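Local coordinates for mannan endo-1,6-alpha-mannosidase (Chaetomium thermophilum, PDB 6RY0), which probably acts as a transglycosidase on GPI-anchored glycoproteins bound for the fungal cell wall, and belongs to a family of endo-1,6-alpha-mannosidases, at residues Phe299-Val304 / Val348-Ser352; Val287-Thr292 / His340-Ile345; Gln259-Ala265 / Ile294-Phe298; Glu310-Cys316 / Phe371-Ser375; Asn113-Gln117 / Leu158-Val162. One frame throughout, in Å; residues are numbered along the deposited sequence. Where two conformers were deposited one is given.

Interactions 1, 2 and 3 form one cluster, with centres 12 to 14 Å apart. Helix 281-298 takes part in interactions 2 and 3, and the chain runs straight from it into strand 299-300 of interaction 1. Helix 342-358 is shared by interactions 1 and 2. Interaction 4 joins two loops beside this cluster. It touches interaction 1 through the salt bridge of Asp301 OD2 and Lys374 NZ, 2.9 Å. It is also the contact near the bound calcium ion: the nearest atom of Gly314 is about 12 Å from the ion. Interaction 5 stands apart, its centre 28 to 35 Å from the other centres, near Asp129 of a second calcium site that is empty here.

Interaction 1 of 5, residues Phe299-Val304 / Val348-Ser352; sequences FKDGVV and VLRTS
The Phe299 ring meets Ser352 CB at its edge, 4.1 Å from CE2. Leu349 CD2 reaches CZ obliquely at 4.0 Å, and Val348 CG1 also approaches the ring at a slant. Val304 CA, from the same hairpin, lies over one ring face, toward the rim. A nearly straight bond runs from Val304 N to Ser352 OG, 3.0 Å long with an N-H...O angle of 175°. Ser352 OG lies anti to its own backbone N (chi1 -175°), which turns the hydroxyl toward the hairpin. The same oxygen is hydrogen-bonded to His328 NE2, so two partners fix its place. Gly302 O lies 2.7 Å from Thr351 OG1, but the single hydroxyl proton also has Val348 O within reach. With no side chain at Gly302, Thr351 OG1 can lie close to its backbone; a CB there would collide with that oxygen, and at these backbone angles also with the preceding carbonyl O. Replacing Phe299 with an alanine would probably open a gap beside Val348 and Leu349 and leave Ser352 CB without its ring neighbour. Residues 299-304 form a tight two-stranded hairpin with a type I' turn from Lys300 to Val303. The hairpin follows helix 281-298 and lies against helix 342-358. Helix 323-337 adds Met331 beside Phe299 and His328 beside Val304.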
# COMPACT_ATOMS: atom_id res chain seq x y z
N PHE A 299 13.63 -9.61 6.76
CA PHE A 299 13.81 -10.88 6.07
C PHE A 299 14.62 -11.79 6.96
O PHE A 299 15.72 -11.48 7.38
CB PHE A 299 14.45 -10.66 4.69
CG PHE A 299 13.46 -10.08 3.72
CD1 PHE A 299 13.20 -8.73 3.66
CD2 PHE A 299 12.73 -10.91 2.87
CE1 PHE A 299 12.27 -8.20 2.77
CE2 PHE A 299 11.81 -10.39 2.00
CZ PHE A 299 11.56 -9.05 1.94
N LYS A 300 14.03 -12.94 7.28
CA LYS A 300 14.61 -13.92 8.19
C LYS A 300 14.82 -15.19 7.40
O LYS A 300 13.87 -15.81 6.93
CB LYS A 300 13.68 -14.13 9.35
CG LYS A 300 13.66 -12.86 10.17
CD LYS A 300 13.08 -12.94 11.53
CE LYS A 300 13.00 -11.60 12.18
NZ LYS A 300 14.36 -11.08 12.51
N ASP A 301 16.08 -15.56 7.20
CA ASP A 301 16.39 -16.67 6.32
C ASP A 301 15.65 -16.55 4.99
O ASP A 301 15.11 -17.54 4.50
CB ASP A 301 16.10 -18.03 7.01
CG ASP A 301 16.71 -18.15 8.45
OD1 ASP A 301 17.86 -17.73 8.66
OD2 ASP A 301 16.07 -18.70 9.40
N GLY A 302 15.59 -15.34 4.44
CA GLY A 302 15.01 -15.15 3.14
C GLY A 302 13.49 -14.99 3.11
O GLY A 302 12.94 -14.98 2.02
N VAL A 303 12.83 -14.83 4.26
CA VAL A 303 11.38 -14.78 4.29
C VAL A 303 10.93 -13.54 5.03
O VAL A 303 11.41 -13.25 6.14
CB VAL A 303 10.82 -16.04 4.97
CG1 VAL A 303 9.29 -16.01 4.90
CG2 VAL A 303 11.38 -17.31 4.30
N VAL A 304 9.99 -12.80 4.46
CA VAL A 304 9.48 -11.61 5.13
C VAL A 304 8.77 -12.01 6.44
O VAL A 304 8.06 -13.02 6.50
CB VAL A 304 8.53 -10.84 4.20
CG1 VAL A 304 7.31 -11.66 3.88
CG2 VAL A 304 8.18 -9.48 4.77
N VAL A 348 15.56 -12.50 -2.78
CA VAL A 348 14.96 -12.56 -1.47
C VAL A 348 13.42 -12.61 -1.58
O VAL A 348 12.74 -13.34 -0.85
CB VAL A 348 15.48 -11.34 -0.68
CG1 VAL A 348 14.90 -11.30 0.68
CG2 VAL A 348 17.03 -11.33 -0.64
N LEU A 349 12.85 -11.85 -2.52
CA LEU A 349 11.42 -12.00 -2.76
C LEU A 349 11.11 -13.42 -3.22
O LEU A 349 10.04 -13.96 -2.88
CB LEU A 349 10.89 -10.97 -3.75
CG LEU A 349 11.04 -9.51 -3.32
CD1 LEU A 349 10.37 -8.62 -4.33
CD2 LEU A 349 10.51 -9.27 -1.90
N ARG A 350 11.99 -14.03 -3.99
CA ARG A 350 11.74 -15.39 -4.42
C ARG A 350 11.70 -16.36 -3.23
O ARG A 350 10.78 -17.19 -3.15
CB ARG A 350 12.80 -15.82 -5.44
CG ARG A 350 12.82 -17.28 -5.76
CD ARG A 350 11.64 -17.65 -6.60
NE ARG A 350 11.51 -19.11 -6.63
CZ ARG A 350 10.70 -19.75 -7.45
NH1 ARG A 350 10.02 -19.05 -8.37
NH2 ARG A 350 10.59 -21.06 -7.35
N THR A 351 12.69 -16.32 -2.34
CA THR A 351 12.65 -17.22 -1.21
C THR A 351 11.45 -16.94 -0.30
O THR A 351 10.86 -17.85 0.29
CB THR A 351 13.96 -17.23 -0.40
OG1 THR A 351 14.36 -15.89 -0.11
CG2 THR A 351 15.06 -17.90 -1.21
N SER A 352 11.05 -15.67 -0.19
CA SER A 352 9.92 -15.32 0.65
C SER A 352 8.63 -15.86 0.02
O SER A 352 7.79 -16.42 0.74
CB SER A 352 9.90 -13.80 0.85
OG SER A 352 8.90 -13.39 1.73

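Interaction 2 of 5, residues Val287-Thr292 / His340-Ile345; sequences VDNLLT and HTKDRI
His340 NE2 donates to Asp288 OD1 at 2.7 Å. The bond uses the syn lone pair of OD1 and lies in the imidazole plane, while the carboxylate and ring planes stand 73° apart. Arg344 NH2 makes the second direct bond, to Thr292 OG1 at 2.8 Å. It is nearly straight, at 173°, and lies in the guanidinium plane. Leu291 slides along the arginine in the opposite direction, with CG over the centre of one guanidinium face. Its CD1 branch packs on Ile345 CG1 at 3.8 Å. Val287 CG1 meets Thr341 CG2 at the same distance, and the two side chains cross at about a right angle. Water 1 bridges the two polar pairs. It donates to Asp288 OD1 at 2.7 Å and accepts from Arg344 NH1 at 2.8 Å. Further out, Thr292 OG1 gives its own proton to Asp288 O at 2.9 Å, so the hydroxyl donates there and accepts from Arg344 NH2. Lys284 forms a salt bridge with Asp288 OD2, and the Trp275 ring meets the His340 ring at a steep angle. The contact joins helix 281-298 to the 3-10 turn at 340-341 and the beginning of helix 342-358. The carboxylate is shared by a histidine, a lysine and a water that leads to an arginine. That setting would be expected to stabilise its negative charge.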
# COMPACT_ATOMS: atom_id res chain seq x y z
N VAL A 287 17.65 5.18 -0.93
CA VAL A 287 17.20 3.86 -1.38
C VAL A 287 18.09 2.79 -0.78
O VAL A 287 17.60 1.80 -0.21
CB VAL A 287 17.22 3.80 -2.92
CG1 VAL A 287 17.13 2.35 -3.44
CG2 VAL A 287 16.08 4.63 -3.51
N ASP A 288 19.39 2.95 -0.92
CA ASP A 288 20.31 1.90 -0.50
C ASP A 288 20.26 1.69 1.01
O ASP A 288 20.28 0.55 1.48
CB ASP A 288 21.73 2.26 -0.95
CG ASP A 288 21.90 2.21 -2.46
OD1 ASP A 288 21.04 1.61 -3.14
OD2 ASP A 288 22.93 2.74 -2.92
N ASN A 289 20.19 2.77 1.78
CA ASN A 289 20.12 2.68 3.23
C ASN A 289 18.81 2.06 3.70
O ASN A 289 18.81 1.20 4.58
CB ASN A 289 20.33 4.04 3.87
CG ASN A 289 21.80 4.45 3.92
OD1 ASN A 289 22.67 3.62 4.06
ND2 ASN A 289 22.05 5.73 3.83
N LEU A 290 17.68 2.50 3.13
CA LEU A 290 16.41 1.92 3.49
C LEU A 290 16.40 0.43 3.15
O LEU A 290 15.90 -0.39 3.94
CB LEU A 290 15.26 2.62 2.78
CG LEU A 290 14.95 4.01 3.35
CD1 LEU A 290 14.13 4.82 2.35
CD2 LEU A 290 14.23 3.94 4.70
N LEU A 291 16.91 0.07 1.99
CA LEU A 291 16.93 -1.33 1.56
C LEU A 291 17.80 -2.18 2.48
O LEU A 291 17.42 -3.28 2.88
CB LEU A 291 17.42 -1.41 0.13
CG LEU A 291 17.51 -2.81 -0.48
CD1 LEU A 291 16.21 -3.61 -0.33
CD2 LEU A 291 17.94 -2.72 -1.93
N THR A 292 18.98 -1.68 2.84
CA THR A 292 19.83 -2.39 3.78
C THR A 292 19.07 -2.68 5.07
O THR A 292 19.09 -3.80 5.59
CB THR A 292 21.11 -1.61 4.06
OG1 THR A 292 21.85 -1.52 2.83
CG2 THR A 292 21.98 -2.23 5.13
N HIS A 340 19.52 -0.78 -10.09
CA HIS A 340 20.71 -1.23 -9.39
C HIS A 340 20.37 -2.08 -8.18
O HIS A 340 21.27 -2.76 -7.67
CB HIS A 340 21.58 -0.05 -9.01
CG HIS A 340 21.10 0.70 -7.81
ND1 HIS A 340 20.09 1.63 -7.88
CD2 HIS A 340 21.50 0.65 -6.53
CE1 HIS A 340 19.89 2.13 -6.67
NE2 HIS A 340 20.73 1.55 -5.84
N THR A 341 19.12 -2.07 -7.71
CA THR A 341 18.70 -2.86 -6.57
C THR A 341 18.28 -4.28 -6.92
O THR A 341 17.99 -5.06 -6.01
CB THR A 341 17.52 -2.21 -5.83
OG1 THR A 341 16.35 -2.24 -6.66
CG2 THR A 341 17.83 -0.80 -5.37
N LYS A 342 18.19 -4.60 -8.21
CA LYS A 342 17.52 -5.82 -8.62
C LYS A 342 18.09 -7.07 -7.96
O LYS A 342 17.35 -7.93 -7.46
CB LYS A 342 17.53 -5.91 -10.15
CG LYS A 342 16.83 -7.10 -10.70
CD LYS A 342 16.94 -7.17 -12.23
CE LYS A 342 16.86 -8.61 -12.77
NZ LYS A 342 18.05 -9.43 -12.34
N ASP A 343 19.41 -7.21 -7.95
CA ASP A 343 20.00 -8.43 -7.44
C ASP A 343 19.99 -8.52 -5.92
O ASP A 343 20.13 -9.60 -5.37
CB ASP A 343 21.44 -8.60 -7.95
CG ASP A 343 21.51 -8.83 -9.46
OD1 ASP A 343 20.50 -9.22 -10.08
OD2 ASP A 343 22.60 -8.66 -10.01
N ARG A 344 19.76 -7.40 -5.22
CA ARG A 344 19.57 -7.43 -3.79
C ARG A 344 18.14 -7.85 -3.42
O ARG A 344 17.91 -8.37 -2.35
CB ARG A 344 19.83 -6.06 -3.15
CG ARG A 344 21.27 -5.57 -3.34
CD ARG A 344 21.47 -4.24 -2.64
NE ARG A 344 21.43 -4.40 -1.20
CZ ARG A 344 21.46 -3.38 -0.33
NH1 ARG A 344 21.38 -2.13 -0.75
NH2 ARG A 344 21.55 -3.63 0.96
N ILE A 345 17.18 -7.59 -4.30
CA ILE A 345 15.78 -7.73 -3.97
C ILE A 345 15.18 -9.03 -4.55
O ILE A 345 14.52 -9.77 -3.83
CB ILE A 345 14.97 -6.50 -4.45
CG1 ILE A 345 15.36 -5.29 -3.59
CG2 ILE A 345 13.46 -6.79 -4.39
CD1 ILE A 345 14.70 -3.99 -4.05
O HOH W 1 21.11 -1.10 -3.33

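Interaction 3 of 5, residues Gln259-Ala265 / Ile294-Phe298; sequences QFSYNAA and ILRDF
Asp297, which meets Gln259 across the contact, is gripped side-on by Arg296. Arg296 NE binds Asp297 OD1 and Arg296 NH2 binds Asp297 OD2, each at 2.9 Å, in a salt bridge. NE reaches its oxygen from above the carboxylate plane. The side chain of Gln259 crosses that of Asp297 at about a right angle, its amide plane 80° from the carboxylate. Phe298 has the largest share of the packing. Ser261 CA sits over one face of its ring, 3.6 Å from the centroid, in a CH-pi contact. Asp297 CB lies on the opposite face. At the ring edge Gln259 O comes within 3.2 Å of Phe298 CE1; this carbonyl oxygen is buried and has no hydrogen-bond partner. Helices 261-278 and 281-298 form an antiparallel hairpin here, with the axes of the short segments 10.9 Å apart at 178°. Such paired helices suit the (alpha/alpha)6 barrel known for glycosyl hydrolase family 76. An alanine at Phe298 is likely to leave Ser261 CA without a ring to rest on and a gap beside Ala264. Farther along the helices Ile294 reaches across. Its CG1 touches Ala264 CB at 3.6 Å, and its CD1 touches Ala264 O and lies 3.9 Å from Ala265 CA. Ser261 OG is bound to Glu306, and its helix also leans on Phe323 and Val327 of helix 323-337.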
# COMPACT_ATOMS: atom_id res chain seq x y z
N GLN A 259 8.49 -1.52 14.54
CA GLN A 259 8.94 -1.54 13.15
C GLN A 259 8.02 -2.41 12.31
O GLN A 259 8.19 -3.62 12.24
CB GLN A 259 10.37 -2.04 13.05
CG GLN A 259 11.40 -1.08 13.66
CD GLN A 259 12.79 -1.67 13.59
OE1 GLN A 259 13.31 -1.90 12.46
NE2 GLN A 259 13.39 -1.91 14.69
N PHE A 260 7.03 -1.77 11.67
CA PHE A 260 6.13 -2.48 10.78
C PHE A 260 6.71 -2.47 9.37
O PHE A 260 7.19 -1.43 8.88
CB PHE A 260 4.73 -1.86 10.81
CG PHE A 260 4.04 -2.05 12.13
CD1 PHE A 260 3.49 -3.28 12.44
CD2 PHE A 260 3.99 -1.05 13.06
CE1 PHE A 260 2.90 -3.48 13.66
CE2 PHE A 260 3.39 -1.25 14.30
CZ PHE A 260 2.86 -2.46 14.58
N SER A 261 6.62 -3.61 8.70
CA SER A 261 7.31 -3.78 7.43
C SER A 261 6.88 -2.75 6.40
O SER A 261 7.71 -2.24 5.63
CB SER A 261 7.05 -5.19 6.91
OG SER A 261 5.69 -5.39 6.58
N TYR A 262 5.60 -2.44 6.36
CA TYR A 262 5.09 -1.56 5.31
C TYR A 262 5.59 -0.14 5.44
O TYR A 262 5.57 0.59 4.45
CB TYR A 262 3.55 -1.62 5.19
CG TYR A 262 2.71 -0.87 6.22
CD1 TYR A 262 3.11 -0.69 7.55
CD2 TYR A 262 1.49 -0.34 5.84
CE1 TYR A 262 2.32 -0.02 8.47
CE2 TYR A 262 0.69 0.32 6.78
CZ TYR A 262 1.12 0.50 8.09
OH TYR A 262 0.36 1.18 9.01
N ASN A 263 5.98 0.30 6.62
CA ASN A 263 6.50 1.65 6.78
C ASN A 263 7.84 1.81 6.09
O ASN A 263 8.02 2.69 5.23
CB ASN A 263 6.60 2.04 8.27
CG ASN A 263 5.32 2.60 8.81
OD1 ASN A 263 4.56 3.24 8.09
ND2 ASN A 263 5.09 2.41 10.11
N ALA A 264 8.79 0.95 6.40
CA ALA A 264 10.08 1.02 5.72
C ALA A 264 9.92 0.76 4.23
O ALA A 264 10.55 1.42 3.41
CB ALA A 264 11.09 0.05 6.34
N ALA A 265 9.10 -0.22 3.86
CA ALA A 265 8.97 -0.54 2.45
C ALA A 265 8.32 0.60 1.66
O ALA A 265 8.70 0.82 0.50
CB ALA A 265 8.17 -1.83 2.24
N ILE A 294 15.79 -2.85 5.55
CA ILE A 294 14.70 -3.79 5.35
C ILE A 294 15.19 -5.23 5.29
O ILE A 294 14.60 -6.14 5.90
CB ILE A 294 13.93 -3.41 4.09
CG1 ILE A 294 13.11 -2.16 4.31
CG2 ILE A 294 13.07 -4.56 3.58
CD1 ILE A 294 12.69 -1.45 3.02
N LEU A 295 16.26 -5.44 4.55
CA LEU A 295 16.80 -6.78 4.41
C LEU A 295 17.30 -7.30 5.74
O LEU A 295 17.15 -8.47 6.05
CB LEU A 295 17.91 -6.82 3.35
CG LEU A 295 17.44 -6.54 1.94
CD1 LEU A 295 18.61 -6.32 1.02
CD2 LEU A 295 16.51 -7.62 1.40
N ARG A 296 17.89 -6.42 6.55
CA ARG A 296 18.37 -6.78 7.87
C ARG A 296 17.24 -7.10 8.84
O ARG A 296 17.33 -8.02 9.65
CB ARG A 296 19.20 -5.60 8.39
CG ARG A 296 19.72 -5.71 9.80
CD ARG A 296 20.27 -4.39 10.30
NE ARG A 296 19.16 -3.43 10.44
CZ ARG A 296 19.19 -2.13 10.17
NH1 ARG A 296 20.30 -1.55 9.74
NH2 ARG A 296 18.09 -1.42 10.31
N ASP A 297 16.20 -6.28 8.79
CA ASP A 297 15.18 -6.32 9.83
C ASP A 297 14.00 -7.24 9.53
O ASP A 297 13.49 -7.88 10.47
CB ASP A 297 14.64 -4.91 10.08
CG ASP A 297 15.68 -3.96 10.65
OD1 ASP A 297 16.63 -4.45 11.30
OD2 ASP A 297 15.50 -2.73 10.49
N PHE A 298 13.56 -7.28 8.29
CA PHE A 298 12.30 -7.96 7.98
C PHE A 298 12.45 -9.29 7.27
O PHE A 298 11.49 -10.02 7.19
CB PHE A 298 11.37 -7.06 7.14
CG PHE A 298 10.91 -5.87 7.92
CD1 PHE A 298 9.99 -6.01 8.94
CD2 PHE A 298 11.44 -4.62 7.66
CE1 PHE A 298 9.59 -4.92 9.68
CE2 PHE A 298 11.05 -3.53 8.39
CZ PHE A 298 10.14 -3.69 9.42

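Interaction 4 of 5, residues Glu310-Cys316 / Phe371-Ser375; sequences EGRQGAC and FYWKS
Glu310 is buried against Phe371 and Tyr372, yet no direct hydrogen bond crosses this contact, and water does the joining. Water 2 donates to Glu310 OE2 at 2.6 Å and accepts from Lys374 N. Water 3 donates to Glu310 OE2 at 2.8 Å and accepts from Ser375 N. The other oxygen, OE1, forms a salt bridge with Lys324 and accepts from Glu306 N. With CG anti to the backbone N (chi1 -173°) and an extended chain, the Glu310 side chain runs past that of Tyr372 in the opposite direction, the carboxylate plane 87° from the ring. Glu310 OE1 lies 3.6 Å from Phe371 CE2. Tyr372 is sandwiched: Gln313 CG covers one face in a CH-pi contact, 4.2 Å from the centroid, and Phe371 CD2 sits over the centre of the other. Glu310 O and water 4 lie at the tyrosine edge. Water 4 accepts from Cys316 N and lies 2.7 Å from Tyr372 OH and near Arg312 O. The hydroxyl is further bonded to Asp384. Cys316 SG approaches the Phe371 ring obliquely, 4.7 Å from its centroid, as a sulfur-aromatic contact. Lys324 adds a cation-pi contact to Phe371. Cys316 is disulfide-bonded to Cys309, which closes a small loop. This disulfide-closed loop lies near the calcium site: at nearest atoms Gly314 is about 5 Å from the side chain of the calcium ligand His385.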
# COMPACT_ATOMS: atom_id res chain seq x y z
N GLU A 310 4.51 -11.18 14.58
CA GLU A 310 4.48 -12.53 14.04
C GLU A 310 5.17 -13.56 14.93
O GLU A 310 5.01 -14.76 14.72
CB GLU A 310 5.07 -12.52 12.63
CG GLU A 310 4.95 -13.83 11.90
CD GLU A 310 5.33 -13.79 10.42
OE1 GLU A 310 5.38 -12.70 9.80
OE2 GLU A 310 5.54 -14.89 9.86
N GLY A 311 5.94 -13.12 15.91
CA GLY A 311 6.71 -14.05 16.72
C GLY A 311 5.94 -15.06 17.50
O GLY A 311 6.49 -16.09 17.95
N ARG A 312 4.67 -14.76 17.72
CA ARG A 312 3.77 -15.77 18.25
C ARG A 312 2.44 -15.60 17.54
O ARG A 312 2.17 -14.58 16.92
CB ARG A 312 3.64 -15.63 19.75
CG ARG A 312 3.04 -14.31 20.16
CD ARG A 312 3.14 -14.12 21.68
NE ARG A 312 2.99 -12.72 22.01
CZ ARG A 312 1.82 -12.11 22.19
NH1 ARG A 312 0.68 -12.79 22.09
NH2 ARG A 312 1.78 -10.81 22.47
N GLN A 313 1.60 -16.60 17.63
CA GLN A 313 0.27 -16.53 17.07
C GLN A 313 -0.65 -15.72 17.94
O GLN A 313 -0.52 -15.72 19.16
CB GLN A 313 -0.31 -17.92 16.94
CG GLN A 313 0.47 -18.75 15.95
CD GLN A 313 0.03 -20.20 15.91
OE1 GLN A 313 -1.06 -20.57 16.37
NE2 GLN A 313 0.85 -21.02 15.30
N GLY A 314 -1.64 -15.09 17.31
CA GLY A 314 -2.68 -14.40 18.04
C GLY A 314 -2.39 -12.95 18.38
O GLY A 314 -3.05 -12.39 19.27
N ALA A 315 -1.36 -12.36 17.77
CA ALA A 315 -1.01 -10.97 18.03
C ALA A 315 -1.26 -10.04 16.84
O ALA A 315 -1.58 -8.88 17.03
CB ALA A 315 0.44 -10.87 18.46
N CYS A 316 -1.06 -10.51 15.62
CA CYS A 316 -1.21 -9.60 14.48
C CYS A 316 -2.67 -9.22 14.24
O CYS A 316 -3.53 -10.09 14.22
CB CYS A 316 -0.62 -10.23 13.23
SG CYS A 316 1.19 -10.58 13.28
N PHE A 371 -0.50 -17.08 7.38
CA PHE A 371 0.34 -15.90 7.53
C PHE A 371 1.78 -16.22 7.88
O PHE A 371 2.68 -15.40 7.63
CB PHE A 371 -0.21 -15.03 8.65
CG PHE A 371 0.53 -13.74 8.85
CD1 PHE A 371 0.51 -12.75 7.87
CD2 PHE A 371 1.23 -13.49 10.02
CE1 PHE A 371 1.16 -11.56 8.06
CE2 PHE A 371 1.87 -12.28 10.21
CZ PHE A 371 1.85 -11.33 9.22
N TYR A 372 2.01 -17.35 8.53
CA TYR A 372 3.28 -17.60 9.23
C TYR A 372 4.24 -18.30 8.29
O TYR A 372 4.61 -19.48 8.45
CB TYR A 372 3.01 -18.36 10.56
CG TYR A 372 2.15 -17.53 11.51
CD1 TYR A 372 0.77 -17.54 11.39
CD2 TYR A 372 2.71 -16.71 12.47
CE1 TYR A 372 -0.03 -16.76 12.20
CE2 TYR A 372 1.92 -15.93 13.29
CZ TYR A 372 0.55 -15.94 13.15
OH TYR A 372 -0.21 -15.16 13.97
N TRP A 373 4.66 -17.56 7.27
CA TRP A 373 5.43 -18.14 6.19
C TRP A 373 6.78 -18.67 6.68
O TRP A 373 7.19 -19.78 6.34
CB TRP A 373 5.63 -17.13 5.05
CG TRP A 373 4.39 -16.52 4.50
CD1 TRP A 373 3.09 -16.85 4.75
CD2 TRP A 373 4.36 -15.43 3.58
NE1 TRP A 373 2.24 -16.02 4.04
CE2 TRP A 373 2.99 -15.13 3.32
CE3 TRP A 373 5.34 -14.69 2.92
CZ2 TRP A 373 2.59 -14.13 2.44
CZ3 TRP A 373 4.94 -13.68 2.05
CH2 TRP A 373 3.57 -13.42 1.82
N LYS A 374 7.48 -17.86 7.46
CA LYS A 374 8.78 -18.28 7.95
C LYS A 374 8.70 -19.60 8.72
O LYS A 374 9.60 -20.43 8.61
CB LYS A 374 9.39 -17.19 8.81
CG LYS A 374 10.77 -17.56 9.44
CD LYS A 374 11.91 -17.88 8.42
CE LYS A 374 13.22 -18.26 9.10
NZ LYS A 374 13.34 -19.62 9.67
N SER A 375 7.63 -19.80 9.47
CA SER A 375 7.48 -21.01 10.29
C SER A 375 7.42 -22.27 9.48
O SER A 375 7.64 -23.36 10.00
CB SER A 375 6.19 -20.96 11.12
OG SER A 375 5.01 -21.31 10.39
O HOH W 2 6.60 -15.09 7.47
O HOH W 3 6.28 -17.43 10.65
O HOH W 4 0.34 -12.97 15.51

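Interaction 5 of 5, residues Asn113-Gln117 / Leu158-Val162; sequences NADYQ and LAQAV
Ala161 CB is a small bump that presses on the backbone of residues 114-115, 3.2 Å from Ala114 O and 3.9 Å from Asp115 CA. Leu158 and Val162 project beside it. Leu158 fills the hollow between Ala114 and the Tyr116 ring. Its CD2 branch sits 3.5 Å from Ala114 O, while CD1 reaches Tyr116 OH at 3.9 Å. Leu158 CB lies 4.0 Å from Tyr116 CE2, and the two side chains cross at about a right angle. Val162 fills the next notch. With its CG1 anti to the backbone N (chi1 172°), Val162 turns CG2 against Asp115 O, 3.5 Å away, and the Tyr116 ring edge, 4.0 Å from CD2. No hydrogen bond joins the two segments; the fit is one of methyl groups against a curved loop. That loop links helix 99-108 to helix 127-142 and lies on helix 155-167, in the (alpha/alpha)6 barrel of glycosyl hydrolase family 76. Its curve comes from positive phi values at Ala114 and Tyr116 and from an Asx turn in which Asp115 OD1 accepts from Gln117 N. Asp115 OD2 accepts from Gln117 NE2 at 2.9 Å, and both donors come from above the carboxylate plane. Tyr116 is held from outside: its OH bonds to Met106 O and its ring stacks with Trp133. Asp115 O accepts from Gln130 NE2.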
# COMPACT_ATOMS: atom_id res chain seq x y z
N ASN A 113 -16.71 14.38 -3.71
CA ASN A 113 -15.71 15.30 -4.22
C ASN A 113 -14.56 14.59 -4.91
O ASN A 113 -13.53 15.21 -5.18
CB ASN A 113 -15.23 16.22 -3.12
CG ASN A 113 -16.38 17.04 -2.58
OD1 ASN A 113 -17.19 17.57 -3.33
ND2 ASN A 113 -16.47 17.11 -1.26
N ALA A 114 -14.71 13.32 -5.22
CA ALA A 114 -13.72 12.59 -6.02
C ALA A 114 -12.32 12.69 -5.41
O ALA A 114 -11.33 12.94 -6.10
CB ALA A 114 -13.74 13.02 -7.48
N ASP A 115 -12.26 12.43 -4.11
CA ASP A 115 -11.07 12.64 -3.32
C ASP A 115 -10.85 11.52 -2.31
O ASP A 115 -9.99 11.65 -1.43
CB ASP A 115 -11.09 13.99 -2.60
CG ASP A 115 -12.22 14.14 -1.63
OD1 ASP A 115 -13.05 13.21 -1.54
OD2 ASP A 115 -12.27 15.19 -0.96
N TYR A 116 -11.60 10.42 -2.41
CA TYR A 116 -11.53 9.33 -1.44
C TYR A 116 -11.77 9.81 -0.02
O TYR A 116 -11.19 9.27 0.93
CB TYR A 116 -10.26 8.47 -1.62
CG TYR A 116 -10.36 7.58 -2.83
CD1 TYR A 116 -11.30 6.57 -2.86
CD2 TYR A 116 -9.55 7.73 -3.94
CE1 TYR A 116 -11.45 5.76 -3.97
CE2 TYR A 116 -9.68 6.91 -5.06
CZ TYR A 116 -10.64 5.94 -5.07
OH TYR A 116 -10.76 5.15 -6.19
N GLN A 117 -12.71 10.75 0.15
CA GLN A 117 -13.21 11.13 1.46
C GLN A 117 -14.72 11.00 1.55
O GLN A 117 -15.42 11.94 1.89
CB GLN A 117 -12.78 12.55 1.83
CG GLN A 117 -11.26 12.72 1.73
CD GLN A 117 -10.78 13.99 2.35
OE1 GLN A 117 -10.34 13.99 3.50
NE2 GLN A 117 -10.87 15.09 1.61
N LEU A 158 -7.84 11.17 -9.48
CA LEU A 158 -8.13 10.72 -8.12
C LEU A 158 -6.88 10.76 -7.26
O LEU A 158 -6.93 11.20 -6.10
CB LEU A 158 -8.73 9.31 -8.16
CG LEU A 158 -10.18 9.24 -8.64
CD1 LEU A 158 -10.54 7.84 -9.03
CD2 LEU A 158 -11.13 9.80 -7.58
N ALA A 159 -5.75 10.28 -7.79
CA ALA A 159 -4.49 10.39 -7.05
C ALA A 159 -4.14 11.83 -6.74
O ALA A 159 -3.71 12.16 -5.64
CB ALA A 159 -3.39 9.70 -7.84
N GLN A 160 -4.30 12.71 -7.73
CA GLN A 160 -4.05 14.12 -7.53
C GLN A 160 -4.95 14.73 -6.47
O GLN A 160 -4.52 15.59 -5.71
CB GLN A 160 -4.27 14.90 -8.84
CG GLN A 160 -3.23 14.62 -9.89
CD GLN A 160 -3.56 15.31 -11.19
OE1 GLN A 160 -4.68 15.25 -11.66
NE2 GLN A 160 -2.57 15.95 -11.77
N ALA A 161 -6.21 14.29 -6.40
CA ALA A 161 -7.13 14.83 -5.41
C ALA A 161 -6.72 14.42 -4.00
O ALA A 161 -6.72 15.23 -3.09
CB ALA A 161 -8.54 14.37 -5.69
N VAL A 162 -6.36 13.15 -3.83
CA VAL A 162 -5.87 12.71 -2.53
C VAL A 162 -4.65 13.51 -2.13
O VAL A 162 -4.59 14.06 -1.02
CB VAL A 162 -5.60 11.18 -2.50
CG1 VAL A 162 -4.90 10.80 -1.22
CG2 VAL A 162 -6.91 10.43 -2.69